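Local coordinates for putative diflavin flavoprotein A 5 (Nostoc sp. PCC 7120, PDB 4FEK) that probably passes electrons from NADH to oxygen, reducing it to water, and is represented here by its N-terminal metallo-beta-lactamase-like domain, at residues N17-L29 against E38-G50. Numbering follows the deposited sequence. Where two conformers were deposited one is given.
Sequences NTKVLRARSWSRL and ERGTTSNSYVIEG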
loop_
_atom_site.group_PDB
_atom_site.type_symbol
_atom_site.label_atom_id
_atom_site.label_comp_id
_atom_site.label_asym_id
_atom_site.label_seq_id
_atom_site.Cartn_x
_atom_site.Cartn_y
_atom_site.Cartn_z
ATOM N N ASN A 17 10.223 12.114 8.913
ATOM C CA ASN A 17 10.920 11.517 7.777
ATOM C C ASN A 17 9.999 10.768 6.819
ATOM O O ASN A 17 10.464 9.964 6.015
ATOM C CB ASN A 17 12.012 10.566 8.245
ATOM C CG ASN A 17 13.129 11.281 8.997
ATOM O OD1 ASN A 17 13.584 12.363 8.593
ATOM N ND2 ASN A 17 13.577 10.676 10.081
ATOM N N THR A 18 8.712 11.067 6.878
ATOM C CA THR A 18 7.749 10.337 6.050
ATOM C C THR A 18 6.855 11.256 5.237
ATOM O O THR A 18 6.240 12.197 5.778
ATOM C CB THR A 18 6.867 9.421 6.926
ATOM O OG1 THR A 18 7.695 8.690 7.835
ATOM C CG2 THR A 18 6.036 8.423 6.060
ATOM N N LYS A 19 6.750 10.948 3.942
ATOM C CA LYS A 19 5.847 11.646 3.036
ATOM C C LYS A 19 4.964 10.664 2.270
ATOM O O LYS A 19 5.384 9.527 2.012
ATOM C CB LYS A 19 6.631 12.433 1.986
ATOM C CG LYS A 19 7.528 13.519 2.584
ATOM C CD LYS A 19 8.236 14.303 1.475
ATOM C CE LYS A 19 8.975 15.518 2.062
ATOM N NZ LYS A 19 10.001 16.053 1.112
ATOM N N VAL A 20 3.774 11.127 1.891
ATOM C CA VAL A 20 2.896 10.378 0.979
ATOM C C VAL A 20 2.938 11.080 -0.365
ATOM O O VAL A 20 3.067 12.316 -0.416
ATOM C CB VAL A 20 1.427 10.243 1.511
ATOM C CG1 VAL A 20 0.754 11.612 1.720
ATOM C CG2 VAL A 20 0.565 9.388 0.541
ATOM N N LEU A 21 2.910 10.284 -1.440
ATOM C CA LEU A 21 2.603 10.763 -2.773
ATOM C C LEU A 21 1.283 10.121 -3.172
ATOM O O LEU A 21 1.226 8.906 -3.317
ATOM C CB LEU A 21 3.693 10.333 -3.772
ATOM C CG LEU A 21 5.021 11.101 -3.728
ATOM C CD1 LEU A 21 5.837 10.684 -2.511
ATOM C CD2 LEU A 21 5.820 10.897 -5.023
ATOM N N ARG A 22 0.220 10.914 -3.304
ATOM C CA ARG A 22 -1.080 10.375 -3.730
ATOM C C ARG A 22 -1.286 10.693 -5.199
ATOM O O ARG A 22 -1.445 11.860 -5.573
ATOM C CB ARG A 22 -2.225 11.003 -2.931
ATOM C CG ARG A 22 -2.038 11.013 -1.424
ATOM C CD ARG A 22 -3.185 11.828 -0.808
ATOM N NE ARG A 22 -4.387 11.041 -0.694
ATOM C CZ ARG A 22 -5.634 11.436 -0.949
ATOM N NH1 ARG A 22 -5.940 12.649 -1.377
ATOM N NH2 ARG A 22 -6.602 10.563 -0.776
ATOM N N ALA A 23 -1.230 9.674 -6.036
ATOM C CA ALA A 23 -1.504 9.838 -7.452
ATOM C C ALA A 23 -3.007 9.825 -7.563
ATOM O O ALA A 23 -3.650 8.858 -7.142
ATOM C CB ALA A 23 -0.924 8.688 -8.221
ATOM N N ARG A 24 -3.570 10.886 -8.126
ATOM C CA ARG A 24 -5.016 11.079 -8.086
ATOM C C ARG A 24 -5.647 10.972 -9.457
ATOM O O ARG A 24 -5.077 11.437 -10.459
ATOM C CB ARG A 24 -5.364 12.436 -7.452
ATOM C CG ARG A 24 -4.822 12.608 -6.047
ATOM C CD ARG A 24 -5.457 13.788 -5.357
ATOM N NE ARG A 24 -5.177 15.042 -6.049
ATOM C CZ ARG A 24 -5.778 16.196 -5.780
ATOM N NH1 ARG A 24 -6.691 16.271 -4.821
ATOM N NH2 ARG A 24 -5.468 17.280 -6.482
ATOM N N SER A 25 -6.829 10.349 -9.498
ATOM C CA SER A 25 -7.641 10.339 -10.705
ATOM C C SER A 25 -9.119 10.614 -10.391
ATOM O O SER A 25 -9.728 9.949 -9.549
ATOM C CB SER A 25 -7.503 9.024 -11.465
ATOM O OG SER A 25 -8.256 9.069 -12.682
ATOM N N TRP A 26 -9.693 11.604 -11.059
ATOM C CA TRP A 26 -11.097 11.947 -10.797
ATOM C C TRP A 26 -12.098 11.003 -11.476
ATOM O O TRP A 26 -13.305 11.059 -11.208
ATOM C CB TRP A 26 -11.357 13.417 -11.149
ATOM C CG TRP A 26 -10.476 14.324 -10.329
ATOM C CD1 TRP A 26 -9.218 14.766 -10.647
ATOM C CD2 TRP A 26 -10.770 14.856 -9.034
ATOM N NE1 TRP A 26 -8.719 15.548 -9.631
ATOM C CE2 TRP A 26 -9.655 15.623 -8.632
ATOM C CE3 TRP A 26 -11.869 14.758 -8.176
ATOM C CZ2 TRP A 26 -9.611 16.296 -7.412
ATOM C CZ3 TRP A 26 -11.827 15.430 -6.964
ATOM C CH2 TRP A 26 -10.707 16.194 -6.596
ATOM N N SER A 27 -11.590 10.122 -12.333
ATOM C CA SER A 27 -12.420 9.138 -13.030
ATOM C C SER A 27 -11.858 7.741 -12.796
ATOM O O SER A 27 -10.719 7.595 -12.327
ATOM C CB SER A 27 -12.459 9.450 -14.528
ATOM O OG SER A 27 -11.139 9.522 -15.045
ATOM N N ARG A 28 -12.663 6.721 -13.102
ATOM C CA ARG A 28 -12.278 5.329 -12.860
ATOM C C ARG A 28 -10.958 5.007 -13.567
ATOM O O ARG A 28 -10.657 5.568 -14.624
ATOM C CB ARG A 28 -13.374 4.377 -13.341
ATOM C CG ARG A 28 -13.499 4.269 -14.826
ATOM C CD ARG A 28 -14.820 4.860 -15.270
ATOM N NE ARG A 28 -14.578 5.984 -16.133
ATOM C CZ ARG A 28 -15.480 6.899 -16.460
ATOM N NH1 ARG A 28 -16.722 6.835 -15.986
ATOM N NH2 ARG A 28 -15.120 7.885 -17.264
ATOM N N LEU A 29 -10.173 4.120 -12.972
ATOM C CA LEU A 29 -8.961 3.631 -13.619
ATOM C C LEU A 29 -9.320 2.466 -14.525
ATOM O O LEU A 29 -8.677 2.245 -15.543
ATOM C CB LEU A 29 -7.945 3.159 -12.583
ATOM C CG LEU A 29 -7.194 4.227 -11.798
ATOM C CD1 LEU A 29 -6.177 3.578 -10.859
ATOM C CD2 LEU A 29 -6.526 5.173 -12.764
ATOM N N GLU A 38 -18.326 6.009 -8.990
ATOM C CA GLU A 38 -17.877 7.128 -9.836
ATOM C C GLU A 38 -17.356 8.319 -9.030
ATOM O O GLU A 38 -17.802 9.445 -9.218
ATOM C CB GLU A 38 -18.990 7.582 -10.799
ATOM C CG GLU A 38 -19.675 6.435 -11.585
ATOM C CD GLU A 38 -18.820 5.861 -12.728
ATOM O OE1 GLU A 38 -18.227 6.642 -13.504
ATOM O OE2 GLU A 38 -18.749 4.618 -12.859
ATOM N N ARG A 39 -16.414 8.069 -8.126
ATOM C CA ARG A 39 -15.847 9.151 -7.319
ATOM C C ARG A 39 -14.331 9.244 -7.489
ATOM O O ARG A 39 -13.654 9.917 -6.721
ATOM C CB ARG A 39 -16.224 8.995 -5.840
ATOM C CG ARG A 39 -17.704 9.306 -5.564
ATOM C CD ARG A 39 -18.203 8.711 -4.249
ATOM N NE ARG A 39 -19.642 8.936 -4.096
ATOM C CZ ARG A 39 -20.414 8.346 -3.189
ATOM N NH1 ARG A 39 -19.895 7.477 -2.332
ATOM N NH2 ARG A 39 -21.713 8.629 -3.139
ATOM N N GLY A 40 -13.815 8.568 -8.508
ATOM C CA GLY A 40 -12.384 8.556 -8.752
ATOM C C GLY A 40 -11.684 7.671 -7.749
ATOM O O GLY A 40 -12.311 6.810 -7.111
ATOM N N THR A 41 -10.383 7.881 -7.602
ATOM C CA THR A 41 -9.543 7.040 -6.754
ATOM C C THR A 41 -8.193 7.753 -6.561
ATOM O O THR A 41 -7.883 8.714 -7.275
ATOM C CB THR A 41 -9.301 5.663 -7.447
ATOM O OG1 THR A 41 -8.468 4.842 -6.627
ATOM C CG2 THR A 41 -8.646 5.837 -8.816
ATOM N N THR A 42 -7.427 7.332 -5.565
ATOM C CA THR A 42 -6.012 7.685 -5.522
ATOM C C THR A 42 -5.218 6.403 -5.365
ATOM O O THR A 42 -5.743 5.396 -4.879
ATOM C CB THR A 42 -5.678 8.630 -4.330
ATOM O OG1 THR A 42 -5.607 7.892 -3.097
ATOM C CG2 THR A 42 -6.714 9.739 -4.200
ATOM N N SER A 43 -3.975 6.421 -5.831
ATOM C CA SER A 43 -3.025 5.378 -5.490
ATOM C C SER A 43 -1.903 6.008 -4.672
ATOM O O SER A 43 -1.218 6.937 -5.137
ATOM C CB SER A 43 -2.455 4.717 -6.740
ATOM O OG SER A 43 -1.526 3.710 -6.369
ATOM N N ASN A 44 -1.739 5.524 -3.449
ATOM C CA ASN A 44 -0.826 6.151 -2.500
ATOM C C ASN A 44 0.506 5.423 -2.383
ATOM O O ASN A 44 0.554 4.221 -2.178
ATOM C CB ASN A 44 -1.487 6.276 -1.125
ATOM C CG ASN A 44 -2.856 6.931 -1.189
ATOM O OD1 ASN A 44 -3.118 7.781 -2.042
ATOM N ND2 ASN A 44 -3.750 6.520 -0.281
ATOM N N SER A 45 1.598 6.169 -2.513
ATOM C CA SER A 45 2.917 5.600 -2.340
ATOM C C SER A 45 3.573 6.422 -1.226
ATOM O O SER A 45 3.176 7.559 -0.962
ATOM C CB SER A 45 3.716 5.727 -3.652
ATOM O OG SER A 45 4.960 5.068 -3.555
ATOM N N TYR A 46 4.571 5.854 -0.571
ATOM C CA TYR A 46 5.149 6.521 0.590
ATOM C C TYR A 46 6.675 6.515 0.502
ATOM O O TYR A 46 7.258 5.650 -0.152
ATOM C CB TYR A 46 4.697 5.818 1.876
ATOM C CG TYR A 46 3.204 5.846 2.048
ATOM C CD1 TYR A 46 2.587 6.878 2.730
ATOM C CD2 TYR A 46 2.395 4.867 1.455
ATOM C CE1 TYR A 46 1.185 6.927 2.867
ATOM C CE2 TYR A 46 1.011 4.912 1.574
ATOM C CZ TYR A 46 0.413 5.932 2.282
ATOM O OH TYR A 46 -0.967 5.957 2.399
ATOM N N VAL A 47 7.309 7.481 1.173
ATOM C CA VAL A 47 8.774 7.585 1.220
ATOM C C VAL A 47 9.177 7.767 2.673
ATOM O O VAL A 47 8.652 8.651 3.347
ATOM C CB VAL A 47 9.292 8.808 0.426
ATOM C CG1 VAL A 47 10.819 8.801 0.401
ATOM C CG2 VAL A 47 8.722 8.809 -0.998
ATOM N N ILE A 48 10.036 6.886 3.177
ATOM C CA ILE A 48 10.606 7.064 4.512
ATOM C C ILE A 48 12.106 7.322 4.362
ATOM O O ILE A 48 12.832 6.513 3.772
ATOM C CB ILE A 48 10.413 5.824 5.412
ATOM C CG1 ILE A 48 8.929 5.456 5.528
ATOM C CG2 ILE A 48 11.019 6.075 6.797
ATOM C CD1 ILE A 48 8.712 3.993 5.998
ATOM N N GLU A 49 12.578 8.438 4.911
ATOM C CA GLU A 49 13.988 8.788 4.767
ATOM C C GLU A 49 14.711 8.711 6.093
ATOM O O GLU A 49 14.666 9.661 6.874
ATOM C CB GLU A 49 14.139 10.214 4.227
ATOM C CG GLU A 49 13.732 10.398 2.788
ATOM C CD GLU A 49 13.923 11.834 2.322
ATOM O OE1 GLU A 49 14.385 12.674 3.134
ATOM O OE2 GLU A 49 13.612 12.121 1.145
ATOM N N GLY A 50 15.374 7.597 6.362
ATOM C CA GLY A 50 16.198 7.522 7.552
ATOM C C GLY A 50 17.627 7.729 7.091
ATOM O O GLY A 50 17.887 8.525 6.184
HETATM O O HOH W 1 -15.397 7.289 -12.632
#
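Backbone pairing between Lys19 and Val47 typifies this antiparallel ladder: Lys19 N donates to Val47 O (3.0 Å) and Val47 N returns a bond to Lys19 O. Leu21 with Ser45, Ala23 with Ser43 and Ser25 with Thr41 repeat the reciprocal pattern, and Glu49 N to Asn17 O adds a ninth bond. The N-to-C directions of the two strand segments differ by 159°, close to antiparallel.

Apolar contacts occupy both faces. Val20 CG2 packs against Tyr46 CE1 at 3.4 Å. With chi1 at 60° this Val20 methyl is set anti to the backbone N and lies beside the Tyr46 ring; the two side chains point the same way. On the face of Leu21 and Val47, Leu21 CD1 meets Val47 CG2 at 3.8 Å, and further along Leu29, which also touches Phe63 of helix 61-74, brings CG to 3.7 Å from Thr41 CG2.

These are neighbouring inner strands of the seven-stranded sheet, one of two in the alpha-beta/beta-alpha sandwich of the metallo-beta-lactamase fold; strand 8-15 flanks 18-25, and strand 53-56 flanks 41-49.

On the face that carries Val20 and Tyr46, Arg22, Thr42 and Asn44 make a polar group. Thr42 CG2 sits 3.5 Å from Arg22 NH2, over one face of the guanidinium, whose NH1 bonds Gln10. Thr42 OG1 donates to Asn44 OD1 (2.7 Å), while Asn44 ND2 bonds Gly232 O, so both ends of the amide are held.

Beyond the ladder, Arg28 NH1 and Glu38 OE1 form a salt bridge of 2.9 Å, their planar groups turned 47° apart. A water that accepts from Arg28 N donates to Glu38 OE1 at 3.0 Å.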